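PDB 4QTO: betaine aldehyde dehydrogenase from Staphylococcus aureus subsp. aureus COL, which catalyses, as an aldehyde dehydrogenase, the NAD-dependent oxidation of betaine aldehyde to glycine betaine. Local coordinates for residues Gly172-Ile177 / Val250-Phe255; Thr274-Glu279 / Ser486-Glu491; Tyr440-Ala445 / Ala478-Tyr483. One frame throughout, in Å; residues are numbered along the deposited sequence. Where two conformers were deposited one is given.

Contact 1: residues Gly172-Ile177 / Val250-Phe255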
loop_
_atom_site.group_PDB
_atom_site.type_symbol
_atom_site.label_atom_id
_atom_site.label_comp_id
_atom_site.label_asym_id
_atom_site.label_seq_id
_atom_site.Cartn_x
_atom_site.Cartn_y
_atom_site.Cartn_z
ATOM N N GLY A 172 -21.486 6.449 0.040
ATOM C CA GLY A 172 -22.926 6.462 0.047
ATOM C C GLY A 172 -23.470 7.283 -1.096
ATOM O O GLY A 172 -23.166 7.027 -2.253
ATOM N N VAL A 173 -24.306 8.242 -0.748
ATOM C CA VAL A 173 -24.929 9.137 -1.691
ATOM C C VAL A 173 -24.036 10.367 -1.833
ATOM O O VAL A 173 -23.683 11.008 -0.822
ATOM C CB VAL A 173 -26.316 9.549 -1.182
ATOM C CG1 VAL A 173 -26.896 10.681 -2.025
ATOM C CG2 VAL A 173 -27.261 8.370 -1.158
ATOM N N VAL A 174 -23.699 10.723 -3.074
ATOM C CA VAL A 174 -22.822 11.850 -3.311
ATOM C C VAL A 174 -23.470 12.880 -4.225
ATOM O O VAL A 174 -24.130 12.504 -5.204
ATOM C CB VAL A 174 -21.508 11.416 -3.991
ATOM C CG1 VAL A 174 -20.562 12.612 -4.114
ATOM C CG2 VAL A 174 -20.858 10.275 -3.218
ATOM N N THR A 175 -23.293 14.156 -3.897
ATOM C CA THR A 175 -23.753 15.252 -4.756
ATOM C C THR A 175 -22.483 15.834 -5.395
ATOM O O THR A 175 -21.417 15.953 -4.760
ATOM C CB THR A 175 -24.614 16.282 -4.063
ATOM O OG1 THR A 175 -23.910 16.814 -2.960
ATOM C CG2 THR A 175 -25.931 15.649 -3.624
ATOM N N GLN A 176 -22.596 16.188 -6.669
ATOM C CA GLN A 176 -21.453 16.569 -7.474
ATOM C C GLN A 176 -21.826 17.819 -8.265
ATOM O O GLN A 176 -22.795 17.791 -9.023
ATOM C CB GLN A 176 -21.061 15.421 -8.400
ATOM C CG GLN A 176 -20.676 14.148 -7.642
ATOM C CD GLN A 176 -20.441 12.945 -8.522
ATOM O OE1 GLN A 176 -21.092 12.757 -9.535
ATOM N NE2 GLN A 176 -19.504 12.106 -8.100
ATOM N N ILE A 177 -21.054 18.880 -8.097
ATOM C CA ILE A 177 -21.351 20.200 -8.729
ATOM C C ILE A 177 -20.106 20.608 -9.492
ATOM O O ILE A 177 -19.019 20.699 -8.922
ATOM C CB ILE A 177 -21.735 21.240 -7.665
ATOM C CG1 ILE A 177 -23.007 20.783 -6.937
ATOM C CG2 ILE A 177 -21.904 22.595 -8.302
ATOM C CD1 ILE A 177 -23.319 21.585 -5.683
ATOM N N VAL A 250 -27.295 13.045 2.128
ATOM C CA VAL A 250 -26.042 13.106 1.374
ATOM C C VAL A 250 -24.856 12.766 2.291
ATOM O O VAL A 250 -24.792 13.269 3.412
ATOM C CB VAL A 250 -25.843 14.496 0.763
ATOM C CG1 VAL A 250 -24.499 14.614 0.052
ATOM C CG2 VAL A 250 -26.965 14.802 -0.218
ATOM N N ASP A 251 -23.938 11.916 1.808
ATOM C CA ASP A 251 -22.736 11.518 2.560
ATOM C C ASP A 251 -21.460 12.277 2.151
ATOM O O ASP A 251 -20.526 12.372 2.934
ATOM C CB ASP A 251 -22.524 10.017 2.425
ATOM C CG ASP A 251 -23.674 9.224 3.019
ATOM O OD1 ASP A 251 -23.937 9.330 4.254
ATOM O OD2 ASP A 251 -24.382 8.538 2.226
ATOM N N LEU A 252 -21.431 12.800 0.916
ATOM C CA LEU A 252 -20.296 13.582 0.418
ATOM C C LEU A 252 -20.817 14.610 -0.568
ATOM O O LEU A 252 -21.602 14.273 -1.463
ATOM C CB LEU A 252 -19.289 12.686 -0.325
ATOM C CG LEU A 252 -18.159 13.380 -1.110
ATOM C CD1 LEU A 252 -17.167 14.045 -0.189
ATOM C CD2 LEU A 252 -17.466 12.394 -2.033
ATOM N N VAL A 253 -20.365 15.847 -0.395
ATOM C CA VAL A 253 -20.632 16.931 -1.346
ATOM C C VAL A 253 -19.283 17.220 -2.016
ATOM O O VAL A 253 -18.295 17.536 -1.336
ATOM C CB VAL A 253 -21.114 18.209 -0.643
ATOM C CG1 VAL A 253 -21.334 19.314 -1.689
ATOM C CG2 VAL A 253 -22.352 17.923 0.149
ATOM N N SER A 254 -19.220 17.081 -3.337
ATOM C CA SER A 254 -18.007 17.323 -4.121
ATOM C C SER A 254 -18.274 18.522 -5.051
ATOM O O SER A 254 -19.075 18.394 -5.967
ATOM C CB SER A 254 -17.593 16.101 -4.927
ATOM O OG SER A 254 -16.406 16.378 -5.660
ATOM N N PHE A 255 -17.573 19.622 -4.837
ATOM C CA PHE A 255 -17.816 20.876 -5.578
ATOM C C PHE A 255 -16.529 21.409 -6.176
ATOM O O PHE A 255 -15.502 21.444 -5.505
ATOM C CB PHE A 255 -18.396 21.908 -4.628
ATOM C CG PHE A 255 -18.454 23.295 -5.194
ATOM C CD1 PHE A 255 -19.535 23.711 -5.959
ATOM C CD2 PHE A 255 -17.415 24.184 -4.979
ATOM C CE1 PHE A 255 -19.572 24.982 -6.484
ATOM C CE2 PHE A 255 -17.466 25.467 -5.485
ATOM C CZ PHE A 255 -18.542 25.863 -6.243
#
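Thr-175 is gripped through its backbone from both ends by the neighbouring strand: its N donates to Leu-252 O at 3.0 Å, and its O accepts Ser-254 N at 2.9 Å. Ser-254 in turn bonds to both Thr-175 and Ile-177, its O taking Ile-177 N, the staggered pattern of parallel strands. At the Val-173 end the pattern changes. Val-173 O takes Asp-251 N at 2.8 Å and, weakly, Leu-252 N, while Asp-251 turns its carboxylate back across the gap so that OD2 accepts Val-173 N at 3.0 Å through the anti lone pair. This side-chain bond stands in for a backbone rung, and the same oxygen forms a salt bridge with Arg-80. Gly-172 CA lies against that carboxylate, just before the paired run 173-177.

On one face Val-174 and Leu-252 stand side by side and point the same way, CG1 meeting CD2 at 3.7 Å, and Tyr-500 packs on both. On the other, Ile-177 presents CG2 to the edge of the Phe-255 ring, 3.5 Å from CD1; with CG1 beside the backbone N (chi1 -62°), CG2 is left anti to that N and comes to the ring edge. The side chains of Thr-175 and Val-250 cross at about a right angle, Thr-175 CG2 lying 3.7 Å from Val-250 CG2. Thr-175 OG1 is hydrogen-bonded to Met-244 O.

Further out, helix 259-269 covers Val-253 and Phe-255, helix 69-85 lies on Val-173 and Val-250, and Ser-254 OG bonds to Lys-190 NZ. The other edge of strand 162-177 pairs in parallel with strand 200-204. Neighbouring parallel strands with helices between them along the chain are the hallmark of the Rossmann-type NAD-binding domain of aldehyde dehydrogenases.

Contact 2: residues Thr274-Glu279 / Ser486-Glu491. With NA (sodium ion), chain E.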
loop_
_atom_site.group_PDB
_atom_site.type_symbol
_atom_site.label_atom_id
_atom_site.label_comp_id
_atom_site.label_asym_id
_atom_site.label_seq_id
_atom_site.Cartn_x
_atom_site.Cartn_y
_atom_site.Cartn_z
ATOM N N THR A 274 -21.429 16.679 6.942
ATOM C CA THR A 274 -21.203 15.944 5.704
ATOM C C THR A 274 -19.803 16.128 5.138
ATOM O O THR A 274 -19.277 17.219 5.126
ATOM C CB THR A 274 -22.239 16.397 4.673
ATOM O OG1 THR A 274 -23.560 16.220 5.199
ATOM C CG2 THR A 274 -22.118 15.622 3.376
ATOM N N ASN A 275 -19.185 15.036 4.692
ATOM C CA ASN A 275 -17.874 15.112 4.081
ATOM C C ASN A 275 -17.902 16.108 2.921
ATOM O O ASN A 275 -18.892 16.160 2.177
ATOM C CB ASN A 275 -17.490 13.753 3.469
ATOM C CG ASN A 275 -17.263 12.663 4.497
ATOM O OD1 ASN A 275 -16.234 12.654 5.205
ATOM N ND2 ASN A 275 -18.173 11.697 4.546
ATOM N N ILE A 276 -16.854 16.912 2.785
ATOM C CA ILE A 276 -16.765 17.800 1.627
ATOM C C ILE A 276 -15.440 17.623 0.912
ATOM O O ILE A 276 -14.391 17.346 1.515
ATOM C CB ILE A 276 -17.005 19.300 1.845
ATOM C CG1 ILE A 276 -15.837 19.993 2.553
ATOM C CG2 ILE A 276 -18.353 19.547 2.497
ATOM C CD1 ILE A 276 -15.682 19.668 4.021
ATOM N N ALA A 277 -15.536 17.773 -0.396
ATOM C CA ALA A 277 -14.369 17.736 -1.295
ATOM C C ALA A 277 -14.559 19.010 -2.131
ATOM O O ALA A 277 -15.633 19.219 -2.703
ATOM C CB ALA A 277 -14.322 16.507 -2.172
ATOM N N LEU A 278 -13.570 19.891 -2.105
ATOM C CA LEU A 278 -13.638 21.177 -2.809
ATOM C C LEU A 278 -12.406 21.436 -3.669
ATOM O O LEU A 278 -11.294 21.147 -3.250
ATOM C CB LEU A 278 -13.696 22.330 -1.796
ATOM C CG LEU A 278 -14.835 22.309 -0.778
ATOM C CD1 LEU A 278 -14.610 23.389 0.259
ATOM C CD2 LEU A 278 -16.186 22.457 -1.425
ATOM N N GLU A 279 -12.621 21.983 -4.866
ATOM C CA GLU A 279 -11.511 22.442 -5.719
ATOM C C GLU A 279 -11.945 23.825 -6.155
ATOM O O GLU A 279 -12.931 23.980 -6.890
ATOM C CB GLU A 279 -11.199 21.561 -6.893
ATOM C CG GLU A 279 -9.717 21.638 -7.318
ATOM C CD GLU A 279 -9.388 22.636 -8.413
ATOM O OE1 GLU A 279 -9.012 22.179 -9.513
ATOM O OE2 GLU A 279 -9.544 23.854 -8.229
ATOM N N SER A 486 -7.242 26.720 -1.865
ATOM C CA SER A 486 -7.528 26.106 -3.160
ATOM C C SER A 486 -8.436 24.890 -3.051
ATOM O O SER A 486 -8.913 24.394 -4.065
ATOM C CB SER A 486 -6.261 25.787 -3.931
ATOM O OG SER A 486 -5.714 26.994 -4.461
ATOM N N GLY A 487 -8.661 24.382 -1.842
ATOM C CA GLY A 487 -9.565 23.256 -1.688
ATOM C C GLY A 487 -9.397 22.403 -0.463
ATOM O O GLY A 487 -8.666 22.750 0.463
ATOM N N ILE A 488 -10.159 21.315 -0.456
ATOM C CA ILE A 488 -10.098 20.251 0.534
ATOM C C ILE A 488 -10.176 18.953 -0.263
ATOM O O ILE A 488 -11.091 18.762 -1.077
ATOM C CB ILE A 488 -11.239 20.332 1.566
ATOM C CG1 ILE A 488 -11.039 21.575 2.451
ATOM C CG2 ILE A 488 -11.312 19.068 2.422
ATOM C CD1 ILE A 488 -12.154 21.848 3.412
ATOM N N GLY A 489 -9.252 18.043 0.018
ATOM C CA GLY A 489 -9.261 16.739 -0.625
ATOM C C GLY A 489 -8.543 16.694 -1.967
ATOM O O GLY A 489 -7.876 17.634 -2.390
ATOM N N ARG A 490 -8.694 15.540 -2.626
ATOM C CA ARG A 490 -8.061 15.348 -3.897
ATOM C C ARG A 490 -9.012 14.648 -4.877
ATOM O O ARG A 490 -9.884 13.882 -4.477
ATOM C CB ARG A 490 -6.804 14.450 -3.783
ATOM C CG ARG A 490 -5.615 15.060 -3.071
ATOM C CD ARG A 490 -5.010 16.183 -3.862
ATOM N NE ARG A 490 -3.835 16.801 -3.268
ATOM C CZ ARG A 490 -3.892 17.759 -2.329
ATOM N NH1 ARG A 490 -5.071 18.185 -1.860
ATOM N NH2 ARG A 490 -2.792 18.302 -1.872
ATOM N N GLU A 491 -8.808 14.939 -6.147
ATOM C CA GLU A 491 -9.437 14.225 -7.243
ATOM C C GLU A 491 -8.343 13.538 -8.036
ATOM O O GLU A 491 -7.170 13.962 -8.005
ATOM C CB GLU A 491 -10.277 15.130 -8.098
ATOM C CG GLU A 491 -11.514 15.573 -7.315
ATOM C CD GLU A 491 -12.556 16.309 -8.149
ATOM O OE1 GLU A 491 -12.202 17.050 -9.055
ATOM O OE2 GLU A 491 -13.737 16.143 -7.859
HETATM NA NA NA E . -7.715 23.742 2.340
HETATM O O HOH W 1 -8.570 20.199 -3.453
HETATM O O HOH W 2 -6.377 23.944 4.366
HETATM O O HOH W 3 -6.199 21.950 1.712
#
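Leu-278 and Ile-488 exchange both of their backbone bonds, Leu-278 N reaching Ile-488 O at 2.9 Å and Ile-488 N reaching Leu-278 O at 3.0 Å. The two are unequal in shape: the first donor lies in the carbonyl plane on a lone pair, whereas the second is tilted 27° from it. Leu-278 O also accepts a bond from a water, 2.9 Å away, that donates its other hydrogen to Gly-489 O. Arg-490 NH1 reaches Gly-489 O as well, from above the carbonyl plane.

The Leu-278/Ile-488 pair adds the short antiparallel strand 487-488 to the edge of strand 275-279 in the mixed sheet of the Rossmann-type domain. Gly-487 comes close enough for its CA to lie 3.1 Å from Leu-278 O. Its own carbonyl oxygen turns to the sodium ion, at 2.3 Å, which is bound also by two waters, Lys-484 O and Val-273 O of the second subunit.

Ile-488 buries the most surface here: its CG2 lies 3.6 Å from Ile-276 O, and its CD1 meets Ile-276 CD1 and Leu-278 CD1 at a little over 4 Å. In the conformer given, Glu-279 OE2 accepts Gly-281 N. Ser-486 OG bonds to Gly-281 O, and Glu-491 OE2 forms a salt bridge with Lys-190.

Contact 3: residues Tyr440-Ala445 / Ala478-Tyr483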
loop_
_atom_site.group_PDB
_atom_site.type_symbol
_atom_site.label_atom_id
_atom_site.label_comp_id
_atom_site.label_asym_id
_atom_site.label_seq_id
_atom_site.Cartn_x
_atom_site.Cartn_y
_atom_site.Cartn_z
ATOM N N TYR A 440 -3.830 30.806 -1.848
ATOM C CA TYR A 440 -4.090 29.631 -2.646
ATOM C C TYR A 440 -2.978 28.595 -2.565
ATOM O O TYR A 440 -1.968 28.799 -1.890
ATOM C CB TYR A 440 -4.340 30.060 -4.090
ATOM C CG TYR A 440 -5.664 30.816 -4.285
ATOM C CD1 TYR A 440 -6.866 30.123 -4.249
ATOM C CD2 TYR A 440 -5.687 32.140 -4.563
ATOM C CE1 TYR A 440 -8.076 30.745 -4.463
ATOM C CE2 TYR A 440 -6.906 32.788 -4.790
ATOM C CZ TYR A 440 -8.083 32.082 -4.728
ATOM O OH TYR A 440 -9.330 32.644 -4.957
ATOM N N GLY A 441 -3.156 27.479 -3.257
ATOM C CA GLY A 441 -2.157 26.409 -3.201
ATOM C C GLY A 441 -2.413 25.270 -4.160
ATOM O O GLY A 441 -2.219 24.099 -3.798
ATOM N N LEU A 442 -2.825 25.571 -5.384
ATOM C CA LEU A 442 -3.213 24.502 -6.322
ATOM C C LEU A 442 -2.096 23.889 -7.147
ATOM O O LEU A 442 -1.846 22.668 -7.083
ATOM C CB LEU A 442 -4.329 24.989 -7.258
ATOM C CG LEU A 442 -4.938 23.924 -8.158
ATOM C CD1 LEU A 442 -5.617 22.830 -7.347
ATOM C CD2 LEU A 442 -5.984 24.553 -9.073
ATOM N N ALA A 443 -1.423 24.703 -7.944
ATOM C CA ALA A 443 -0.370 24.199 -8.842
ATOM C C ALA A 443 0.619 25.272 -9.162
ATOM O O ALA A 443 0.352 26.445 -8.923
ATOM C CB ALA A 443 -1.010 23.701 -10.134
ATOM N N GLY A 444 1.760 24.878 -9.715
ATOM C CA GLY A 444 2.760 25.858 -10.125
ATOM C C GLY A 444 3.908 25.182 -10.824
ATOM O O GLY A 444 3.992 23.968 -10.846
ATOM N N ALA A 445 4.809 26.000 -11.373
ATOM C CA ALA A 445 5.947 25.459 -12.115
ATOM C C ALA A 445 7.245 26.141 -11.733
ATOM O O ALA A 445 7.266 27.301 -11.281
ATOM C CB ALA A 445 5.746 25.675 -13.598
ATOM N N ALA A 478 -2.413 10.404 -11.041
ATOM C CA ALA A 478 -1.866 11.204 -9.913
ATOM C C ALA A 478 -2.917 12.135 -9.339
ATOM O O ALA A 478 -3.665 12.759 -10.090
ATOM C CB ALA A 478 -0.679 12.020 -10.416
ATOM N N PRO A 479 -2.949 12.304 -8.014
ATOM C CA PRO A 479 -3.941 13.166 -7.364
ATOM C C PRO A 479 -3.712 14.634 -7.622
ATOM O O PRO A 479 -2.562 15.081 -7.759
ATOM C CB PRO A 479 -3.751 12.866 -5.890
ATOM C CG PRO A 479 -2.298 12.490 -5.783
ATOM C CD PRO A 479 -2.060 11.650 -7.037
ATOM N N TRP A 480 -4.818 15.355 -7.724
ATOM C CA TRP A 480 -4.856 16.788 -8.024
ATOM C C TRP A 480 -5.718 17.500 -6.994
ATOM O O TRP A 480 -6.843 17.049 -6.710
ATOM C CB TRP A 480 -5.493 16.949 -9.388
ATOM C CG TRP A 480 -5.721 18.356 -9.837
ATOM C CD1 TRP A 480 -6.806 19.144 -9.582
ATOM C CD2 TRP A 480 -4.791 19.169 -10.564
ATOM N NE1 TRP A 480 -6.617 20.384 -10.121
ATOM C CE2 TRP A 480 -5.392 20.427 -10.740
ATOM C CE3 TRP A 480 -3.518 18.941 -11.102
ATOM C CZ2 TRP A 480 -4.754 21.463 -11.422
ATOM C CZ3 TRP A 480 -2.895 19.945 -11.789
ATOM C CH2 TRP A 480 -3.513 21.209 -11.948
ATOM N N GLY A 481 -5.226 18.600 -6.447
ATOM C CA GLY A 481 -6.005 19.350 -5.473
ATOM C C GLY A 481 -5.180 20.398 -4.783
ATOM O O GLY A 481 -3.976 20.510 -5.024
ATOM N N GLY A 482 -5.816 21.158 -3.908
ATOM C CA GLY A 482 -5.098 22.280 -3.366
ATOM C C GLY A 482 -4.815 22.364 -1.909
ATOM O O GLY A 482 -5.564 21.815 -1.092
ATOM N N TYR A 483 -3.660 22.942 -1.613
ATOM C CA TYR A 483 -3.348 23.365 -0.250
ATOM C C TYR A 483 -4.154 24.627 0.031
ATOM O O TYR A 483 -4.643 25.314 -0.893
ATOM C CB TYR A 483 -1.852 23.717 -0.098
ATOM C CG TYR A 483 -0.782 22.638 -0.100
ATOM C CD1 TYR A 483 -0.760 21.601 -1.040
ATOM C CD2 TYR A 483 0.257 22.689 0.832
ATOM C CE1 TYR A 483 0.260 20.653 -1.064
ATOM C CE2 TYR A 483 1.289 21.745 0.812
ATOM C CZ TYR A 483 1.283 20.742 -0.146
ATOM O OH TYR A 483 2.304 19.796 -0.209
HETATM O O HOH W 4 -2.989 20.152 -7.978
#
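Gly-441 and Tyr-483 make the direct polar link between these two chain stretches, Tyr-483 N donating to Gly-441 O at 2.9 Å. The N-H points fairly straight at the oxygen (153°) but comes from above the carbonyl plane, 48° out of it and off the lone pairs. Gly-482 CA brushes the same oxygen at 3.4 Å. A water makes a second bridge, donating to Leu-442 O at 2.9 Å and accepting from Gly-481 N; it also sits over one face of the Trp-480 indole, offset toward the rim.

Most of the apolar contact comes from Leu-442, whose side chain crosses that of Trp-480 at about a right angle. A chi1 of -173°, placing CG opposite the backbone N, carries the branch to the indole: CD2 comes within 4.1 Å of Trp-480 CZ2, and CD1 rests on the glycine backbone, 3.6 Å from Gly-481 C. Ala-443 adds its CB at 4.0 Å from Trp-480 CH2.

Partners farther off fix the aromatic groups. Trp-480 NE1 bonds to Glu-279 OE1, and Trp-189 meets the indole edge to face. Tyr-483 OH reaches Glu-169 of the second subunit.

The arrangement is a loop-to-strand junction at the start of strand 443-447, in the sheet of the catalytic domain of the aldehyde dehydrogenase fold, with Trp-480 also touching Ser-314, next to the modified cysteine Cys-313.

In the fold
From the N terminus, contact 1 comes first: strand 162-177 leads out through several helices and strands and closes its loop at strand 252-256. Strand 275-279 then opens contact 2, which closes a loop of 206 residues when the chain returns at 486-491. Contact 3 opens and closes within that loop and is therefore nested in it, while contact 1 precedes both in series. Contacts 1 and 2 share one sheet, since strands 252-256 and 275-279 are neighbours there. Contact 3 ties the loop 478-483 to the start of strand 443-447 of the second sheet; probable hydrogen bonds, Glu-491 O with Trp-480 N and Ser-486 OG with Gly-441 N, join it to contact 2. Contacts 2 and 3 also touch the second subunit.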